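PDB 6LMT: calcium homeostasis modulator 1 from Oryzias latipes, which probably forms a large-pore ion channel in the membrane as an assembly of eight identical subunits. Local coordinates for residues S123-E135 with E150-D162. Numbering follows the deposited sequence.
With Y01 (cholesterol hemisuccinate), chain J.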
ATOM      1  N   SER A 123      19.012  24.633 -16.223  1.00 72.49           N
ATOM      2  CA  SER A 123      20.401  25.063 -16.297  1.00 72.49           C
ATOM      3  C   SER A 123      20.666  25.939 -17.502  1.00 72.49           C
ATOM      4  O   SER A 123      21.482  26.855 -17.426  1.00 72.49           O
ATOM      5  CB  SER A 123      21.333  23.869 -16.326  1.00 72.49           C
ATOM      6  OG  SER A 123      21.433  23.305 -15.050  1.00 72.49           O
ATOM      7  N   PHE A 124      20.018  25.666 -18.631  1.00 71.84           N
ATOM      8  CA  PHE A 124      20.169  26.563 -19.763  1.00 71.84           C
ATOM      9  C   PHE A 124      19.391  27.838 -19.560  1.00 71.84           C
ATOM     10  O   PHE A 124      19.795  28.881 -20.067  1.00 71.84           O
ATOM     11  CB  PHE A 124      19.723  25.937 -21.085  1.00 71.84           C
ATOM     12  CG  PHE A 124      20.735  25.058 -21.737  1.00 71.84           C
ATOM     13  CD1 PHE A 124      21.840  24.606 -21.062  1.00 71.84           C
ATOM     14  CD2 PHE A 124      20.661  24.830 -23.098  1.00 71.84           C
ATOM     15  CE1 PHE A 124      22.771  23.836 -21.689  1.00 71.84           C
ATOM     16  CE2 PHE A 124      21.606  24.071 -23.729  1.00 71.84           C
ATOM     17  CZ  PHE A 124      22.658  23.578 -23.024  1.00 71.84           C
ATOM     18  N   LEU A 125      18.264  27.772 -18.856  1.00 72.48           N
ATOM     19  CA  LEU A 125      17.482  28.973 -18.612  1.00 72.48           C
ATOM     20  C   LEU A 125      18.227  29.927 -17.705  1.00 72.48           C
ATOM     21  O   LEU A 125      18.205  31.138 -17.921  1.00 72.48           O
ATOM     22  CB  LEU A 125      16.135  28.604 -18.015  1.00 72.48           C
ATOM     23  CG  LEU A 125      15.166  29.746 -17.758  1.00 72.48           C
ATOM     24  CD1 LEU A 125      14.755  30.433 -19.035  1.00 72.48           C
ATOM     25  CD2 LEU A 125      13.983  29.214 -17.034  1.00 72.48           C
ATOM     26  N   CYS A 126      18.915  29.398 -16.702  1.00 75.97           N
ATOM     27  CA  CYS A 126      19.698  30.243 -15.822  1.00 75.97           C
ATOM     28  C   CYS A 126      20.927  30.779 -16.538  1.00 75.97           C
ATOM     29  O   CYS A 126      21.174  31.981 -16.521  1.00 75.97           O
ATOM     30  CB  CYS A 126      20.065  29.458 -14.561  1.00 75.97           C
ATOM     31  SG  CYS A 126      20.723  30.409 -13.192  1.00 75.97           S
ATOM     32  N   ALA A 127      21.659  29.924 -17.245  1.00 74.24           N
ATOM     33  CA  ALA A 127      22.937  30.327 -17.812  1.00 74.24           C
ATOM     34  C   ALA A 127      22.826  31.236 -19.030  1.00 74.24           C
ATOM     35  O   ALA A 127      23.747  32.012 -19.286  1.00 74.24           O
ATOM     36  CB  ALA A 127      23.743  29.101 -18.184  1.00 74.24           C
ATOM     37  N   PHE A 128      21.733  31.180 -19.789  1.00 78.59           N
ATOM     38  CA  PHE A 128      21.688  31.795 -21.111  1.00 78.59           C
ATOM     39  C   PHE A 128      20.599  32.845 -21.244  1.00 78.59           C
ATOM     40  O   PHE A 128      20.307  33.273 -22.354  1.00 78.59           O
ATOM     41  CB  PHE A 128      21.495  30.721 -22.178  1.00 78.59           C
ATOM     42  CG  PHE A 128      22.648  29.793 -22.303  1.00 78.59           C
ATOM     43  CD1 PHE A 128      23.936  30.250 -22.166  1.00 78.59           C
ATOM     44  CD2 PHE A 128      22.437  28.437 -22.409  1.00 78.59           C
ATOM     45  CE1 PHE A 128      24.986  29.389 -22.228  1.00 78.59           C
ATOM     46  CE2 PHE A 128      23.485  27.577 -22.462  1.00 78.59           C
ATOM     47  CZ  PHE A 128      24.763  28.057 -22.372  1.00 78.59           C
ATOM     48  N   SER A 129      19.981  33.268 -20.152  1.00 82.48           N
ATOM     49  CA  SER A 129      18.913  34.245 -20.270  1.00 82.48           C
ATOM     50  C   SER A 129      19.423  35.660 -20.478  1.00 82.48           C
ATOM     51  O   SER A 129      18.667  36.502 -20.959  1.00 82.48           O
ATOM     52  CB  SER A 129      18.014  34.205 -19.044  1.00 82.48           C
ATOM     53  OG  SER A 129      18.729  34.600 -17.896  1.00 82.48           O
ATOM     54  N   ILE A 130      20.676  35.952 -20.133  1.00 86.35           N
ATOM     55  CA  ILE A 130      21.234  37.254 -20.478  1.00 86.35           C
ATOM     56  C   ILE A 130      21.740  37.299 -21.906  1.00 86.35           C
ATOM     57  O   ILE A 130      22.105  38.373 -22.390  1.00 86.35           O
ATOM     58  CB  ILE A 130      22.394  37.676 -19.560  1.00 86.35           C
ATOM     59  CG1 ILE A 130      23.541  36.691 -19.668  1.00 86.35           C
ATOM     60  CG2 ILE A 130      21.946  37.795 -18.137  1.00 86.35           C
ATOM     61  CD1 ILE A 130      24.783  37.178 -19.028  1.00 86.35           C
ATOM     62  N   ASN A 131      21.790  36.163 -22.582  1.00 88.43           N
ATOM     63  CA  ASN A 131      22.173  36.075 -23.977  1.00 88.43           C
ATOM     64  C   ASN A 131      20.985  36.175 -24.906  1.00 88.43           C
ATOM     65  O   ASN A 131      21.149  36.016 -26.113  1.00 88.43           O
ATOM     66  CB  ASN A 131      22.909  34.766 -24.238  1.00 88.43           C
ATOM     67  CG  ASN A 131      24.261  34.730 -23.599  1.00 88.43           C
ATOM     68  OD1 ASN A 131      25.006  35.696 -23.652  1.00 88.43           O
ATOM     69  ND2 ASN A 131      24.583  33.619 -22.975  1.00 88.43           N
ATOM     70  N   LEU A 132      19.799  36.427 -24.377  1.00 91.77           N
ATOM     71  CA  LEU A 132      18.614  36.495 -25.202  1.00 91.77           C
ATOM     72  C   LEU A 132      18.555  37.796 -25.973  1.00 91.77           C
ATOM     73  O   LEU A 132      19.230  38.775 -25.658  1.00 91.77           O
ATOM     74  CB  LEU A 132      17.353  36.350 -24.367  1.00 91.77           C
ATOM     75  CG  LEU A 132      17.069  34.942 -23.878  1.00 91.77           C
ATOM     76  CD1 LEU A 132      15.927  34.979 -22.931  1.00 91.77           C
ATOM     77  CD2 LEU A 132      16.737  34.080 -25.048  1.00 91.77           C
ATOM     78  N   ASP A 133      17.739  37.781 -27.012  1.00106.12           N
ATOM     79  CA  ASP A 133      17.430  38.942 -27.835  1.00106.12           C
ATOM     80  C   ASP A 133      15.938  39.157 -27.636  1.00106.12           C
ATOM     81  O   ASP A 133      15.125  38.501 -28.287  1.00106.12           O
ATOM     82  CB  ASP A 133      17.788  38.678 -29.289  1.00106.12           C
ATOM     83  CG  ASP A 133      17.790  39.920 -30.125  1.00106.12           C
ATOM     84  OD1 ASP A 133      17.548  41.009 -29.577  1.00106.12           O
ATOM     85  OD2 ASP A 133      18.033  39.808 -31.343  1.00106.12           O
ATOM     86  N   ILE A 134      15.571  40.064 -26.729  1.00106.95           N
ATOM     87  CA  ILE A 134      14.235  40.021 -26.143  1.00106.95           C
ATOM     88  C   ILE A 134      13.155  40.565 -27.067  1.00106.95           C
ATOM     89  O   ILE A 134      11.962  40.443 -26.762  1.00106.95           O
ATOM     90  CB  ILE A 134      14.302  40.753 -24.790  1.00106.95           C
ATOM     91  CG1 ILE A 134      13.238  40.217 -23.833  1.00106.95           C
ATOM     92  CG2 ILE A 134      14.147  42.235 -24.982  1.00106.95           C
ATOM     93  CD1 ILE A 134      13.439  38.760 -23.495  1.00106.95           C
ATOM     94  N   GLU A 135      13.536  41.111 -28.221  1.00111.44           N
ATOM     95  CA  GLU A 135      12.564  41.590 -29.193  1.00111.44           C
ATOM     96  C   GLU A 135      11.841  40.461 -29.911  1.00111.44           C
ATOM     97  O   GLU A 135      10.862  40.723 -30.616  1.00111.44           O
ATOM     98  CB  GLU A 135      13.255  42.495 -30.206  1.00111.44           C
ATOM     99  CG  GLU A 135      13.580  43.872 -29.674  1.00111.44           C
ATOM    100  CD  GLU A 135      14.851  43.936 -28.847  1.00111.44           C
ATOM    101  OE1 GLU A 135      15.553  42.912 -28.728  1.00111.44           O
ATOM    102  OE2 GLU A 135      15.143  45.025 -28.308  1.00111.44           O
ATOM    103  N   GLU A 150      21.449  47.804 -17.077  1.00111.91           N
ATOM    104  CA  GLU A 150      20.133  47.578 -16.505  1.00111.91           C
ATOM    105  C   GLU A 150      19.354  46.519 -17.270  1.00111.91           C
ATOM    106  O   GLU A 150      18.566  45.784 -16.670  1.00111.91           O
ATOM    107  CB  GLU A 150      19.364  48.895 -16.442  1.00111.91           C
ATOM    108  CG  GLU A 150      18.071  48.822 -15.663  1.00111.91           C
ATOM    109  CD  GLU A 150      17.431  50.175 -15.458  1.00111.91           C
ATOM    110  OE1 GLU A 150      18.005  51.181 -15.927  1.00111.91           O
ATOM    111  OE2 GLU A 150      16.356  50.234 -14.826  1.00111.91           O
ATOM    112  N   LYS A 151      19.571  46.396 -18.575  1.00106.39           N
ATOM    113  CA  LYS A 151      18.901  45.325 -19.298  1.00106.39           C
ATOM    114  C   LYS A 151      19.554  43.972 -19.063  1.00106.39           C
ATOM    115  O   LYS A 151      18.887  42.953 -19.221  1.00106.39           O
ATOM    116  CB  LYS A 151      18.839  45.633 -20.793  1.00106.39           C
ATOM    117  CG  LYS A 151      20.165  45.668 -21.486  1.00106.39           C
ATOM    118  CD  LYS A 151      19.976  45.942 -22.951  1.00106.39           C
ATOM    119  CE  LYS A 151      19.379  44.741 -23.655  1.00106.39           C
ATOM    120  NZ  LYS A 151      20.335  43.604 -23.704  1.00106.39           N
ATOM    121  N   LEU A 152      20.829  43.937 -18.675  1.00 99.32           N
ATOM    122  CA  LEU A 152      21.410  42.683 -18.222  1.00 99.32           C
ATOM    123  C   LEU A 152      20.804  42.236 -16.904  1.00 99.32           C
ATOM    124  O   LEU A 152      20.638  41.038 -16.675  1.00 99.32           O
ATOM    125  CB  LEU A 152      22.920  42.806 -18.091  1.00 99.32           C
ATOM    126  CG  LEU A 152      23.688  42.810 -19.396  1.00 99.32           C
ATOM    127  CD1 LEU A 152      25.144  43.057 -19.121  1.00 99.32           C
ATOM    128  CD2 LEU A 152      23.501  41.490 -20.088  1.00 99.32           C
ATOM    129  N   LYS A 153      20.476  43.179 -16.022  1.00 97.87           N
ATOM    130  CA  LYS A 153      19.767  42.818 -14.802  1.00 97.87           C
ATOM    131  C   LYS A 153      18.334  42.417 -15.091  1.00 97.87           C
ATOM    132  O   LYS A 153      17.763  41.602 -14.361  1.00 97.87           O
ATOM    133  CB  LYS A 153      19.775  43.974 -13.813  1.00 97.87           C
ATOM    134  CG  LYS A 153      21.123  44.302 -13.248  1.00 97.87           C
ATOM    135  CD  LYS A 153      21.015  45.437 -12.264  1.00 97.87           C
ATOM    136  CE  LYS A 153      22.373  45.844 -11.763  1.00 97.87           C
ATOM    137  NZ  LYS A 153      22.276  46.995 -10.835  1.00 97.87           N
ATOM    138  N   PHE A 154      17.739  42.990 -16.135  1.00 95.64           N
ATOM    139  CA  PHE A 154      16.371  42.664 -16.506  1.00 95.64           C
ATOM    140  C   PHE A 154      16.276  41.255 -17.081  1.00 95.64           C
ATOM    141  O   PHE A 154      15.378  40.490 -16.723  1.00 95.64           O
ATOM    142  CB  PHE A 154      15.873  43.706 -17.508  1.00 95.64           C
ATOM    143  CG  PHE A 154      14.474  43.489 -17.972  1.00 95.64           C
ATOM    144  CD1 PHE A 154      13.410  43.813 -17.165  1.00 95.64           C
ATOM    145  CD2 PHE A 154      14.226  42.966 -19.222  1.00 95.64           C
ATOM    146  CE1 PHE A 154      12.131  43.609 -17.589  1.00 95.64           C
ATOM    147  CE2 PHE A 154      12.954  42.758 -19.644  1.00 95.64           C
ATOM    148  CZ  PHE A 154      11.903  43.084 -18.825  1.00 95.64           C
ATOM    149  N   LEU A 155      17.193  40.901 -17.976  1.00 89.93           N
ATOM    150  CA  LEU A 155      17.202  39.586 -18.592  1.00 89.93           C
ATOM    151  C   LEU A 155      17.651  38.498 -17.641  1.00 89.93           C
ATOM    152  O   LEU A 155      17.305  37.338 -17.849  1.00 89.93           O
ATOM    153  CB  LEU A 155      18.115  39.583 -19.808  1.00 89.93           C
ATOM    154  CG  LEU A 155      17.696  40.435 -20.992  1.00 89.93           C
ATOM    155  CD1 LEU A 155      18.761  40.394 -22.039  1.00 89.93           C
ATOM    156  CD2 LEU A 155      16.395  39.941 -21.535  1.00 89.93           C
ATOM    157  N   ALA A 156      18.409  38.844 -16.609  1.00 85.97           N
ATOM    158  CA  ALA A 156      18.865  37.851 -15.656  1.00 85.97           C
ATOM    159  C   ALA A 156      17.753  37.351 -14.758  1.00 85.97           C
ATOM    160  O   ALA A 156      17.904  36.294 -14.154  1.00 85.97           O
ATOM    161  CB  ALA A 156      19.987  38.418 -14.811  1.00 85.97           C
ATOM    162  N   ARG A 157      16.641  38.066 -14.663  1.00 86.94           N
ATOM    163  CA  ARG A 157      15.556  37.684 -13.779  1.00 86.94           C
ATOM    164  C   ARG A 157      14.503  36.833 -14.466  1.00 86.94           C
ATOM    165  O   ARG A 157      13.542  36.433 -13.811  1.00 86.94           O
ATOM    166  CB  ARG A 157      14.927  38.932 -13.176  1.00 86.94           C
ATOM    167  CG  ARG A 157      15.882  39.700 -12.289  1.00 86.94           C
ATOM    168  CD  ARG A 157      15.185  40.770 -11.480  1.00 86.94           C
ATOM    169  NE  ARG A 157      14.634  41.841 -12.303  1.00 86.94           N
ATOM    170  CZ  ARG A 157      15.262  42.984 -12.579  1.00 86.94           C
ATOM    171  NH1 ARG A 157      16.466  43.225 -12.082  1.00 86.94           N
ATOM    172  NH2 ARG A 157      14.676  43.898 -13.336  1.00 86.94           N
ATOM    173  N   ILE A 158      14.686  36.560 -15.765  1.00 83.48           N
ATOM    174  CA  ILE A 158      13.791  35.634 -16.485  1.00 83.48           C
ATOM    175  C   ILE A 158      13.654  34.248 -15.866  1.00 83.48           C
ATOM    176  O   ILE A 158      12.521  33.744 -15.815  1.00 83.48           O
ATOM    177  CB  ILE A 158      14.177  35.597 -17.972  1.00 83.48           C
ATOM    178  CG1 ILE A 158      13.803  36.911 -18.641  1.00 83.48           C
ATOM    179  CG2 ILE A 158      13.553  34.442 -18.731  1.00 83.48           C
ATOM    180  CD1 ILE A 158      14.310  37.068 -20.025  1.00 83.48           C
ATOM    181  N   PRO A 159      14.698  33.584 -15.334  1.00 79.24           N
ATOM    182  CA  PRO A 159      14.454  32.285 -14.688  1.00 79.24           C
ATOM    183  C   PRO A 159      13.635  32.330 -13.407  1.00 79.24           C
ATOM    184  O   PRO A 159      13.290  31.267 -12.891  1.00 79.24           O
ATOM    185  CB  PRO A 159      15.861  31.779 -14.392  1.00 79.24           C
ATOM    186  CG  PRO A 159      16.683  32.442 -15.278  1.00 79.24           C
ATOM    187  CD  PRO A 159      16.155  33.771 -15.468  1.00 79.24           C
ATOM    188  N   CYS A 160      13.313  33.498 -12.885  1.00 87.98           N
ATOM    189  CA  CYS A 160      12.632  33.665 -11.612  1.00 87.98           C
ATOM    190  C   CYS A 160      11.238  34.215 -11.887  1.00 87.98           C
ATOM    191  O   CYS A 160      11.102  35.324 -12.404  1.00 87.98           O
ATOM    192  CB  CYS A 160      13.442  34.604 -10.727  1.00 87.98           C
ATOM    193  SG  CYS A 160      15.102  33.988 -10.302  1.00 87.98           S
ATOM    194  N   LYS A 161      10.205  33.434 -11.559  1.00 92.48           N
ATOM    195  CA  LYS A 161       8.830  33.858 -11.816  1.00 92.48           C
ATOM    196  C   LYS A 161       8.438  35.040 -10.950  1.00 92.48           C
ATOM    197  O   LYS A 161       7.760  35.961 -11.411  1.00 92.48           O
ATOM    198  CB  LYS A 161       7.852  32.722 -11.554  1.00 92.48           C
ATOM    199  CG  LYS A 161       7.987  31.536 -12.448  1.00 92.48           C
ATOM    200  CD  LYS A 161       6.921  30.517 -12.121  1.00 92.48           C
ATOM    201  CE  LYS A 161       7.029  29.302 -13.017  1.00 92.48           C
ATOM    202  NZ  LYS A 161       8.260  28.521 -12.733  1.00 92.48           N
ATOM    203  N   ASP A 162       8.840  35.018  -9.691  1.00 95.42           N
ATOM    204  CA  ASP A 162       8.490  36.035  -8.719  1.00 95.42           C
ATOM    205  C   ASP A 162       9.452  37.211  -8.703  1.00 95.42           C
ATOM    206  O   ASP A 162       9.387  38.031  -7.788  1.00 95.42           O
ATOM    207  CB  ASP A 162       8.378  35.385  -7.343  1.00 95.42           C
ATOM    208  CG  ASP A 162       9.544  34.464  -7.029  1.00 95.42           C
ATOM    209  OD1 ASP A 162      10.490  34.359  -7.840  1.00 95.42           O
ATOM    210  OD2 ASP A 162       9.492  33.791  -5.979  1.00 95.42           O
TER
HETATM  211  CAA Y01 J 402      30.044  17.905 -20.927  1.00 97.77           C
HETATM  212  CBA Y01 J 402      28.581  17.975 -20.532  1.00 97.77           C
HETATM  213  CAB Y01 J 402      28.445  18.115 -19.027  1.00 97.77           C
HETATM  214  CAN Y01 J 402      27.861  19.104 -21.269  1.00 97.77           C
HETATM  215  CAJ Y01 J 402      28.369  20.495 -20.994  1.00 97.77           C
HETATM  216  CAO Y01 J 402      28.021  21.460 -22.098  1.00 97.77           C
HETATM  217  CBB Y01 J 402      28.436  22.925 -21.886  1.00 97.77           C
HETATM  218  CAC Y01 J 402      29.841  22.983 -21.294  1.00 97.77           C
HETATM  219  CBE Y01 J 402      28.305  23.698 -23.217  1.00 97.77           C
HETATM  220  CAP Y01 J 402      27.008  23.316 -23.985  1.00 97.77           C
HETATM  221  CAQ Y01 J 402      26.377  24.625 -24.480  1.00 97.77           C
HETATM  222  CBG Y01 J 402      27.579  25.554 -24.554  1.00 97.77           C
HETATM  223  CBI Y01 J 402      28.340  25.261 -23.247  1.00 97.77           C
HETATM  224  CAE Y01 J 402      27.609  25.812 -22.017  1.00 97.77           C
HETATM  225  CAU Y01 J 402      29.700  25.949 -23.415  1.00 97.77           C
HETATM  226  CAS Y01 J 402      29.561  27.458 -23.664  1.00 97.77           C
HETATM  227  CBF Y01 J 402      28.649  27.827 -24.850  1.00 97.77           C
HETATM  228  CBD Y01 J 402      27.330  27.034 -24.797  1.00 97.77           C
HETATM  229  CAK Y01 J 402      26.536  27.264 -26.075  1.00 97.77           C
HETATM  230  CAI Y01 J 402      26.376  28.726 -26.324  1.00 97.77           C
HETATM  231  CAZ Y01 J 402      27.133  29.658 -25.764  1.00 97.77           C
HETATM  232  CAV Y01 J 402      26.836  31.124 -25.980  1.00 97.77           C
HETATM  233  CBH Y01 J 402      28.389  29.363 -24.948  1.00 97.77           C
HETATM  234  CAD Y01 J 402      28.217  29.987 -23.550  1.00 97.77           C
HETATM  235  CAT Y01 J 402      29.547  30.078 -25.682  1.00 97.77           C
HETATM  236  CAR Y01 J 402      29.268  31.567 -25.937  1.00 97.77           C
HETATM  237  CBC Y01 J 402      27.984  31.794 -26.698  1.00 97.77           C
HETATM  238  OAW Y01 J 402      27.687  33.219 -26.774  1.00 97.77           O
HETATM  239  CAY Y01 J 402      26.734  33.630 -27.609  1.00 97.77           C
HETATM  240  OAG Y01 J 402      26.315  32.980 -28.523  1.00 97.77           O
HETATM  241  CAM Y01 J 402      26.234  35.004 -27.266  1.00 97.77           C
HETATM  242  CAL Y01 J 402      25.029  35.435 -28.077  1.00 97.77           C
HETATM  243  CAX Y01 J 402      24.502  36.826 -27.771  1.00 97.77           C
HETATM  244  OAH Y01 J 402      25.102  37.513 -26.920  1.00 97.77           O
HETATM  245  OAF Y01 J 402      23.490  37.217 -28.385  1.00 97.77           O
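Ser-129 and Leu-155 link the segments that carry helix 122-128 and helix 148-155 in the disulfide-linked extracellular region of this CALHM channel subunit. The hydroxyl OG of Ser-129 donates to Leu-155 O at 3.1 Å, tilted 31° from the carbonyl plane. The chi1 of Ser-129, 65°, sets OG between the backbone N and carbonyl carbon, toward Leu-155 O, at the start of the type I turn from Leu-155 to Ile-158. Leu-155 sends CD2 alongside Ile-134, and the two side chains run past each other in opposite directions. Ile-134 CD1 also meets Ile-158 CD1 tip to tip, at 4.0 Å. Leu-132 crosses Ile-158 at a slant, with Leu-132 CD1 against Ile-158 CD1. Beside the serine, Ile-130 turns CG2 to Ala-156 CB at 3.9 Å, while its CB touches Leu-152 CD2. Disulfides flank the contact: Cys-126 pairs with Cys-41, and Cys-160 with Cys-43. On another side of helix 122-128, Phe-128 packs on cholesterol hemisuccinate, with CE1 3.5 Å from its CAD. The ring edge of Phe-128 meets a face of Phe-124. Near Cys-126, the Pro-159 ring lies against the Leu-125 side chain, and Pro-159 CG lies 4.0 Å from Leu-125 CG.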